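Long-range contacts in methyltransferase domain-containing protein (Serratia marcescens, PDB 7CLU), which is an S-adenosylmethionine-dependent O-methyltransferase of the prodigiosin synthetic pathway and recognises its substrate by induced fit: residues Arg270-Glu275 with Arg331-Gly336; Val161-Phe166 with Met325-Pro330. All coordinates share one frame; numbering follows the deposited sequence.

Interaction 1 of 2, residues Arg270-Glu275 with Arg331-Gly336; sequences RFIASE and RTLIVG
Phe271 and Gly336, Ala273 and Ile334, and Glu275 and Thr332 are the three hydrogen-bonded pairs of an antiparallel ladder. Each pair exchanges two backbone bonds. The Ile334 N to Ala273 O bond is nearly straight, with 175° at the hydrogen and a length of 2.8 Å. Ile272 with Val335 and Ser274 with Leu333 are the non-hydrogen-bonded pairs between them. Here CA-H groups add close contacts, such as Ile272 CA to Ile334 O at 3.2 Å.

The apolar contacts follow the alternation of the strands. Ile272 and Val335 lie side by side and point the same way, with CG1 of Ile272 3.9 Å from CG2 of Val335. Ile272 CG2 also meets CB of Leu333. On the opposite face, CD1 of Ile334 reaches Glu275 CG at 3.9 Å.

One polar side-chain bond closes the end of the ladder. Arg331 NH1 donates to Ser274 OG over 3.0 Å, and the hydroxyl lies in the guanidinium plane. Arg331 belongs to the site that binds S-adenosyl-L-homocysteine in this protein. Its chain runs extended from CG to NE and carries its CD past Ser274 CB. Ser274 OG also bonds His241 NE2. Glu275 turns to the other face, where its carboxylate bonds the backbone N atoms of Leu246 and His247, the latter the predicted proton acceptor.

Strands 239-243 and 322-326 flank this pair in the Rossmann-like sheet. Helix 154-163 packs on the face of Ile272, Ser274 and Leu333, while Phe314 and Phe319 meet the Phe271 ring on the other.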
ATOM      1  N   ARG A 270     -26.838 -23.590  21.128  1.00 31.14           N
ATOM      2  CA  ARG A 270     -26.671 -22.347  20.388  1.00 30.49           C
ATOM      3  C   ARG A 270     -25.277 -22.288  19.767  1.00 26.26           C
ATOM      4  O   ARG A 270     -24.297 -22.726  20.378  1.00 26.14           O
ATOM      5  CB  ARG A 270     -26.875 -21.137  21.301  1.00 29.16           C
ATOM      6  CG  ARG A 270     -26.809 -19.791  20.592  1.00 32.15           C
ATOM      7  CD  ARG A 270     -27.266 -18.663  21.517  1.00 31.96           C
ATOM      8  NE  ARG A 270     -28.718 -18.665  21.655  1.00 36.07           N
ATOM      9  CZ  ARG A 270     -29.407 -17.912  22.507  1.00 36.53           C
ATOM     10  NH1 ARG A 270     -28.780 -17.071  23.335  1.00 34.01           N
ATOM     11  NH2 ARG A 270     -30.733 -18.006  22.532  1.00 38.65           N
ATOM     12  N   PHE A 271     -25.195 -21.747  18.557  1.00 28.02           N
ATOM     13  CA  PHE A 271     -23.916 -21.565  17.882  1.00 28.92           C
ATOM     14  C   PHE A 271     -23.792 -20.119  17.426  1.00 27.13           C
ATOM     15  O   PHE A 271     -24.752 -19.529  16.923  1.00 29.93           O
ATOM     16  CB  PHE A 271     -23.750 -22.515  16.692  1.00 24.96           C
ATOM     17  CG  PHE A 271     -22.565 -22.180  15.821  1.00 25.38           C
ATOM     18  CD1 PHE A 271     -21.271 -22.405  16.268  1.00 22.10           C
ATOM     19  CD2 PHE A 271     -22.743 -21.616  14.571  1.00 28.77           C
ATOM     20  CE1 PHE A 271     -20.180 -22.081  15.482  1.00 22.32           C
ATOM     21  CE2 PHE A 271     -21.658 -21.288  13.790  1.00 23.67           C
ATOM     22  CZ  PHE A 271     -20.378 -21.520  14.254  1.00 21.06           C
ATOM     23  N   ILE A 272     -22.616 -19.541  17.629  1.00 22.70           N
ATOM     24  CA  ILE A 272     -22.340 -18.178  17.220  1.00 24.88           C
ATOM     25  C   ILE A 272     -21.059 -18.169  16.396  1.00 21.26           C
ATOM     26  O   ILE A 272     -20.033 -18.685  16.841  1.00 22.68           O
ATOM     27  CB  ILE A 272     -22.175 -17.234  18.421  1.00 23.45           C
ATOM     28  CG1 ILE A 272     -23.398 -17.269  19.354  1.00 26.18           C
ATOM     29  CG2 ILE A 272     -21.859 -15.842  17.915  1.00 20.95           C
ATOM     30  CD1 ILE A 272     -23.293 -16.288  20.566  1.00 25.71           C
ATOM     31  N   ALA A 273     -21.108 -17.568  15.218  1.00 23.46           N
ATOM     32  CA  ALA A 273     -19.903 -17.231  14.471  1.00 25.92           C
ATOM     33  C   ALA A 273     -19.716 -15.723  14.541  1.00 21.94           C
ATOM     34  O   ALA A 273     -20.656 -14.985  14.247  1.00 26.47           O
ATOM     35  CB  ALA A 273     -20.014 -17.663  13.013  1.00 22.04           C
ATOM     36  N   SER A 274     -18.523 -15.267  14.913  1.00 22.97           N
ATOM     37  CA  SER A 274     -18.210 -13.845  14.845  1.00 22.93           C
ATOM     38  C   SER A 274     -17.502 -13.578  13.517  1.00 26.60           C
ATOM     39  O   SER A 274     -16.539 -14.265  13.183  1.00 27.54           O
ATOM     40  CB  SER A 274     -17.350 -13.379  16.028  1.00 27.38           C
ATOM     41  OG  SER A 274     -16.237 -14.211  16.300  1.00 24.52           O
ATOM     42  N   GLU A 275     -18.030 -12.631  12.741  1.00 26.75           N
ATOM     43  CA  GLU A 275     -17.456 -12.282  11.447  1.00 30.31           C
ATOM     44  C   GLU A 275     -17.514 -10.771  11.291  1.00 27.82           C
ATOM     45  O   GLU A 275     -18.075 -10.059  12.136  1.00 23.16           O
ATOM     46  CB  GLU A 275     -18.183 -12.963  10.266  1.00 25.11           C
ATOM     47  CG  GLU A 275     -18.201 -14.486  10.300  1.00 26.54           C
ATOM     48  CD  GLU A 275     -16.916 -15.086   9.775  1.00 27.35           C
ATOM     49  OE1 GLU A 275     -16.392 -14.571   8.758  1.00 27.09           O
ATOM     50  OE2 GLU A 275     -16.431 -16.067  10.384  1.00 25.65           O
ATOM     51  N   ARG A 331     -16.549  -6.940  15.169  1.00 25.98           N
ATOM     52  CA  ARG A 331     -17.217  -8.136  14.667  1.00 26.12           C
ATOM     53  C   ARG A 331     -18.731  -8.033  14.843  1.00 27.13           C
ATOM     54  O   ARG A 331     -19.244  -7.229  15.622  1.00 29.89           O
ATOM     55  CB  ARG A 331     -16.697  -9.404  15.360  1.00 20.61           C
ATOM     56  CG  ARG A 331     -15.230  -9.677  15.097  1.00 22.97           C
ATOM     57  CD  ARG A 331     -14.807 -11.071  15.487  1.00 24.82           C
ATOM     58  NE  ARG A 331     -13.360 -11.144  15.637  1.00 25.32           N
ATOM     59  CZ  ARG A 331     -12.692 -12.236  15.980  1.00 25.79           C
ATOM     60  NH1 ARG A 331     -13.343 -13.372  16.215  1.00 24.59           N
ATOM     61  NH2 ARG A 331     -11.374 -12.178  16.112  1.00 26.53           N
ATOM     62  N   THR A 332     -19.433  -8.863  14.079  1.00 22.35           N
ATOM     63  CA  THR A 332     -20.872  -9.040  14.138  1.00 27.92           C
ATOM     64  C   THR A 332     -21.149 -10.508  14.449  1.00 27.52           C
ATOM     65  O   THR A 332     -20.473 -11.396  13.929  1.00 27.04           O
ATOM     66  CB  THR A 332     -21.501  -8.633  12.798  1.00 28.88           C
ATOM     67  OG1 THR A 332     -21.196  -7.258  12.543  1.00 30.04           O
ATOM     68  CG2 THR A 332     -22.988  -8.817  12.812  1.00 33.90           C
ATOM     69  N   LEU A 333     -22.128 -10.769  15.304  1.00 30.73           N
ATOM     70  CA  LEU A 333     -22.437 -12.138  15.704  1.00 30.41           C
ATOM     71  C   LEU A 333     -23.523 -12.702  14.796  1.00 28.68           C
ATOM     72  O   LEU A 333     -24.566 -12.068  14.589  1.00 30.52           O
ATOM     73  CB  LEU A 333     -22.885 -12.199  17.174  1.00 25.46           C
ATOM     74  CG  LEU A 333     -21.938 -11.708  18.270  1.00 30.00           C
ATOM     75  CD1 LEU A 333     -22.495 -12.056  19.641  1.00 30.09           C
ATOM     76  CD2 LEU A 333     -20.493 -12.226  18.117  1.00 24.77           C
ATOM     77  N   ILE A 334     -23.270 -13.876  14.232  1.00 26.32           N
ATOM     78  CA  ILE A 334     -24.291 -14.631  13.524  1.00 26.24           C
ATOM     79  C   ILE A 334     -24.643 -15.816  14.414  1.00 28.37           C
ATOM     80  O   ILE A 334     -23.757 -16.568  14.831  1.00 27.37           O
ATOM     81  CB  ILE A 334     -23.824 -15.057  12.123  1.00 23.85           C
ATOM     82  CG1 ILE A 334     -23.414 -13.809  11.328  1.00 25.99           C
ATOM     83  CG2 ILE A 334     -24.939 -15.718  11.395  1.00 26.49           C
ATOM     84  CD1 ILE A 334     -21.984 -13.833  10.825  1.00 32.27           C
ATOM     85  N   VAL A 335     -25.928 -15.937  14.761  1.00 28.77           N
ATOM     86  CA  VAL A 335     -26.390 -16.792  15.849  1.00 26.30           C
ATOM     87  C   VAL A 335     -27.490 -17.707  15.329  1.00 29.35           C
ATOM     88  O   VAL A 335     -28.361 -17.270  14.569  1.00 30.72           O
ATOM     89  CB  VAL A 335     -26.924 -15.949  17.029  1.00 31.31           C
ATOM     90  CG1 VAL A 335     -27.374 -16.837  18.188  1.00 27.39           C
ATOM     91  CG2 VAL A 335     -25.886 -14.917  17.465  1.00 33.70           C
ATOM     92  N   GLY A 336     -27.466 -18.965  15.764  1.00 35.72           N
ATOM     93  CA  GLY A 336     -28.518 -19.906  15.411  1.00 34.59           C
ATOM     94  C   GLY A 336     -28.605 -21.014  16.438  1.00 35.84           C
ATOM     95  O   GLY A 336     -27.680 -21.229  17.230  1.00 32.95           O
TER

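Interaction 2 of 2, residues Val161-Phe166 with Met325-Pro330; sequences VRDYDF and MKIAGP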
ATOM      1  N   VAL A 161     -17.976 -10.132  25.692  1.00 26.92           N
ATOM      2  CA  VAL A 161     -18.174 -10.409  27.115  1.00 31.59           C
ATOM      3  C   VAL A 161     -19.209  -9.464  27.720  1.00 34.90           C
ATOM      4  O   VAL A 161     -20.000  -9.862  28.582  1.00 34.08           O
ATOM      5  CB  VAL A 161     -16.832 -10.333  27.868  1.00 29.73           C
ATOM      6  CG1 VAL A 161     -17.036 -10.559  29.350  1.00 33.49           C
ATOM      7  CG2 VAL A 161     -15.859 -11.360  27.322  1.00 32.67           C
ATOM      8  N   ARG A 162     -19.237  -8.204  27.266  1.00 37.13           N
ATOM      9  CA  ARG A 162     -20.088  -7.199  27.905  1.00 37.87           C
ATOM     10  C   ARG A 162     -21.515  -7.215  27.352  1.00 38.24           C
ATOM     11  O   ARG A 162     -22.474  -7.114  28.124  1.00 38.73           O
ATOM     12  CB  ARG A 162     -19.453  -5.816  27.737  1.00 37.07           C
ATOM     13  CG  ARG A 162     -20.093  -4.674  28.521  1.00 44.50           C
ATOM     14  CD  ARG A 162     -20.954  -3.794  27.632  1.00 47.16           C
ATOM     15  NE  ARG A 162     -20.169  -3.093  26.609  1.00 55.84           N
ATOM     16  CZ  ARG A 162     -20.690  -2.320  25.652  1.00 56.03           C
ATOM     17  NH1 ARG A 162     -22.007  -2.149  25.571  1.00 51.97           N
ATOM     18  NH2 ARG A 162     -19.897  -1.729  24.761  1.00 57.27           N
ATOM     19  N   ASP A 163     -21.678  -7.355  26.031  1.00 30.29           N
ATOM     20  CA  ASP A 163     -22.977  -7.235  25.375  1.00 34.49           C
ATOM     21  C   ASP A 163     -23.750  -8.544  25.259  1.00 38.42           C
ATOM     22  O   ASP A 163     -24.962  -8.503  25.007  1.00 39.97           O
ATOM     23  CB  ASP A 163     -22.812  -6.648  23.970  1.00 38.62           C
ATOM     24  CG  ASP A 163     -22.379  -5.207  24.000  1.00 40.05           C
ATOM     25  OD1 ASP A 163     -22.102  -4.728  25.108  1.00 43.29           O
ATOM     26  OD2 ASP A 163     -22.307  -4.560  22.934  1.00 41.80           O
ATOM     27  N   TYR A 164     -23.105  -9.692  25.416  1.00 33.35           N
ATOM     28  CA  TYR A 164     -23.796 -10.971  25.337  1.00 35.00           C
ATOM     29  C   TYR A 164     -23.806 -11.622  26.710  1.00 33.09           C
ATOM     30  O   TYR A 164     -22.793 -11.622  27.414  1.00 33.38           O
ATOM     31  CB  TYR A 164     -23.146 -11.903  24.316  1.00 31.26           C
ATOM     32  CG  TYR A 164     -23.860 -13.237  24.168  1.00 32.31           C
ATOM     33  CD1 TYR A 164     -23.594 -14.288  25.037  1.00 31.32           C
ATOM     34  CD2 TYR A 164     -24.798 -13.440  23.158  1.00 31.15           C
ATOM     35  CE1 TYR A 164     -24.247 -15.508  24.912  1.00 31.73           C
ATOM     36  CE2 TYR A 164     -25.451 -14.667  23.014  1.00 33.49           C
ATOM     37  CZ  TYR A 164     -25.167 -15.695  23.893  1.00 33.08           C
ATOM     38  OH  TYR A 164     -25.816 -16.908  23.773  1.00 31.91           O
ATOM     39  N   ASP A 165     -24.982 -12.123  27.094  1.00 39.29           N
ATOM     40  CA  ASP A 165     -25.200 -12.729  28.433  1.00 37.15           C
ATOM     41  C   ASP A 165     -24.686 -14.170  28.467  1.00 35.67           C
ATOM     42  O   ASP A 165     -25.442 -15.068  28.090  1.00 33.47           O
ATOM     43  CB  ASP A 165     -26.678 -12.672  28.822  1.00 43.16           C
ATOM     44  CG  ASP A 165     -26.902 -12.918  30.300  1.00 39.65           C
ATOM     45  OD1 ASP A 165     -25.901 -13.049  31.026  1.00 41.67           O
ATOM     46  OD2 ASP A 165     -28.069 -12.977  30.708  1.00 47.58           O
ATOM     47  N   PHE A 166     -23.470 -14.372  28.980  1.00 33.47           N
ATOM     48  CA  PHE A 166     -22.864 -15.727  29.066  1.00 35.93           C
ATOM     49  C   PHE A 166     -23.416 -16.480  30.282  1.00 34.96           C
ATOM     50  O   PHE A 166     -23.312 -17.714  30.324  1.00 33.64           O
ATOM     51  CB  PHE A 166     -21.338 -15.636  29.097  1.00 31.23           C
ATOM     52  CG  PHE A 166     -20.715 -15.394  27.747  1.00 31.39           C
ATOM     53  CD1 PHE A 166     -20.401 -16.451  26.911  1.00 27.88           C
ATOM     54  CD2 PHE A 166     -20.453 -14.108  27.308  1.00 32.15           C
ATOM     55  CE1 PHE A 166     -19.835 -16.226  25.668  1.00 27.86           C
ATOM     56  CE2 PHE A 166     -19.885 -13.885  26.066  1.00 29.13           C
ATOM     57  CZ  PHE A 166     -19.579 -14.944  25.247  1.00 28.10           C
ATOM     58  N   MET A 325     -26.761 -10.549  15.705  1.00 35.77           N
ATOM     59  CA  MET A 325     -26.671  -9.871  16.988  1.00 38.10           C
ATOM     60  C   MET A 325     -25.509  -8.894  16.894  1.00 37.87           C
ATOM     61  O   MET A 325     -24.349  -9.308  16.775  1.00 34.00           O
ATOM     62  CB  MET A 325     -26.484 -10.862  18.135  1.00 35.91           C
ATOM     63  CG  MET A 325     -26.395 -10.210  19.495  1.00 33.94           C
ATOM     64  SD  MET A 325     -26.443 -11.435  20.804  0.44 39.48           S
ATOM     65  CE  MET A 325     -27.687 -12.559  20.155  1.00 34.36           C
ATOM     66  N   LYS A 326     -25.826  -7.606  16.921  1.00 40.70           N
ATOM     67  CA  LYS A 326     -24.807  -6.572  16.919  1.00 35.50           C
ATOM     68  C   LYS A 326     -24.212  -6.443  18.309  1.00 39.15           C
ATOM     69  O   LYS A 326     -24.920  -6.542  19.313  1.00 38.18           O
ATOM     70  CB  LYS A 326     -25.402  -5.239  16.477  1.00 38.93           C
ATOM     71  CG  LYS A 326     -25.924  -5.229  15.057  1.00 35.81           C
ATOM     72  CD  LYS A 326     -26.662  -3.939  14.764  1.00 45.85           C
ATOM     73  CE  LYS A 326     -26.234  -3.344  13.434  1.00 46.73           C
ATOM     74  NZ  LYS A 326     -26.475  -1.865  13.350  1.00 47.51           N
ATOM     75  N   ILE A 327     -22.893  -6.243  18.363  1.00 38.34           N
ATOM     76  CA  ILE A 327     -22.180  -6.026  19.616  1.00 34.67           C
ATOM     77  C   ILE A 327     -21.128  -4.949  19.377  1.00 34.40           C
ATOM     78  O   ILE A 327     -20.750  -4.656  18.236  1.00 34.43           O
ATOM     79  CB  ILE A 327     -21.509  -7.318  20.160  1.00 33.51           C
ATOM     80  CG1 ILE A 327     -20.606  -7.952  19.093  1.00 31.08           C
ATOM     81  CG2 ILE A 327     -22.540  -8.337  20.635  1.00 35.13           C
ATOM     82  CD1 ILE A 327     -19.614  -8.929  19.668  1.00 28.43           C
ATOM     83  N   ALA A 328     -20.645  -4.366  20.470  1.00 31.30           N
ATOM     84  CA  ALA A 328     -19.519  -3.450  20.364  1.00 37.22           C
ATOM     85  C   ALA A 328     -18.307  -4.176  19.785  1.00 36.66           C
ATOM     86  O   ALA A 328     -18.140  -5.390  19.947  1.00 33.80           O
ATOM     87  CB  ALA A 328     -19.167  -2.849  21.728  1.00 35.64           C
ATOM     88  N   GLY A 329     -17.449  -3.415  19.109  1.00 32.97           N
ATOM     89  CA  GLY A 329     -16.276  -3.985  18.489  1.00 29.74           C
ATOM     90  C   GLY A 329     -16.457  -4.153  16.998  1.00 24.65           C
ATOM     91  O   GLY A 329     -17.503  -3.828  16.436  1.00 28.99           O
ATOM     92  N   PRO A 330     -15.424  -4.652  16.320  1.00 25.68           N
ATOM     93  CA  PRO A 330     -15.483  -4.736  14.858  1.00 29.04           C
ATOM     94  C   PRO A 330     -16.207  -5.967  14.327  1.00 27.79           C
ATOM     95  O   PRO A 330     -16.454  -6.033  13.114  1.00 29.09           O
ATOM     96  CB  PRO A 330     -14.001  -4.754  14.454  1.00 25.76           C
ATOM     97  CG  PRO A 330     -13.306  -5.403  15.606  1.00 28.25           C
ATOM     98  CD  PRO A 330     -14.104  -5.035  16.854  1.00 29.07           C
TER
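The end of helix 154-163 and the residue after it meet the end of strand 322-326 and the turn that joins it to 332-337, the last two strands of the methyltransferase sheet. This is a surface contact, and its two parts differ in kind.

The polar part is made by Asp163, at the end of the helix. Its CB points toward the turn. The backbone N of Ala328 donates to Asp163 OD2 at 3.0 Å, with 162° at the hydrogen. The donor comes from above the carboxylate plane, 37° out of it. The other oxygen, OD1, forms a salt bridge with Arg162 NH1 at 2.6 Å. The Arg162 chain bends at chi2 and chi3, which brings its guanidinium back over Asp163, and CG of Asp163 lies against one face of the group, toward its rim. NH2 of the same guanidinium comes 3.3 Å from Ala328 CB. Ile327 adds an apolar touch, its CG2 lying 3.7 Å from Asp163 CB.

The second part is a Met-aromatic contact. Met325 SD lies 3.5 Å from Tyr164 CD2; the line from SD to the ring centroid is 85° off the ring normal. With its first two torsions anti, the Met325 chain runs extended and carries SD to the ring edge; the bend at chi3 only turns CE. The two side chains cross at about a right angle. Tyr164 OH is held elsewhere, by His169 NE2 and Arg270 NH1.

The Asp163 carboxylate therefore has a different partner on each oxygen, a guanidinium and a backbone amide. Arg162 probably offsets its negative charge and helps to fix its rotation. One carboxylate thus ties the helix end to the turn, while the Met325 sulfur meets the C-H rim of the Tyr164 ring, not its pi face, a weak contact without a hydrogen bond.

The centres of interactions 1 and 2 lie about 10 Å apart, on the same side of the chain's centre. Their segments alternate along the chain: 161-166, 270-275, 325-330, then 331-336. Both reach the same mixed sheet, where 322-326 is an outermost strand within this chain and 332-337 lies between it and 270-275. The contacts also touch directly. Met325 N lies 2.9 Å from Leu333 O, a probable hydrogen bond, and Ile272 CD1 packs on Tyr164 CE2. Interaction 1 pairs two strands of the sheet and includes Arg331 of the S-adenosyl-L-homocysteine site. Interaction 2 joins the hairpin turn to the end of helix 154-163, which packs on that sheet.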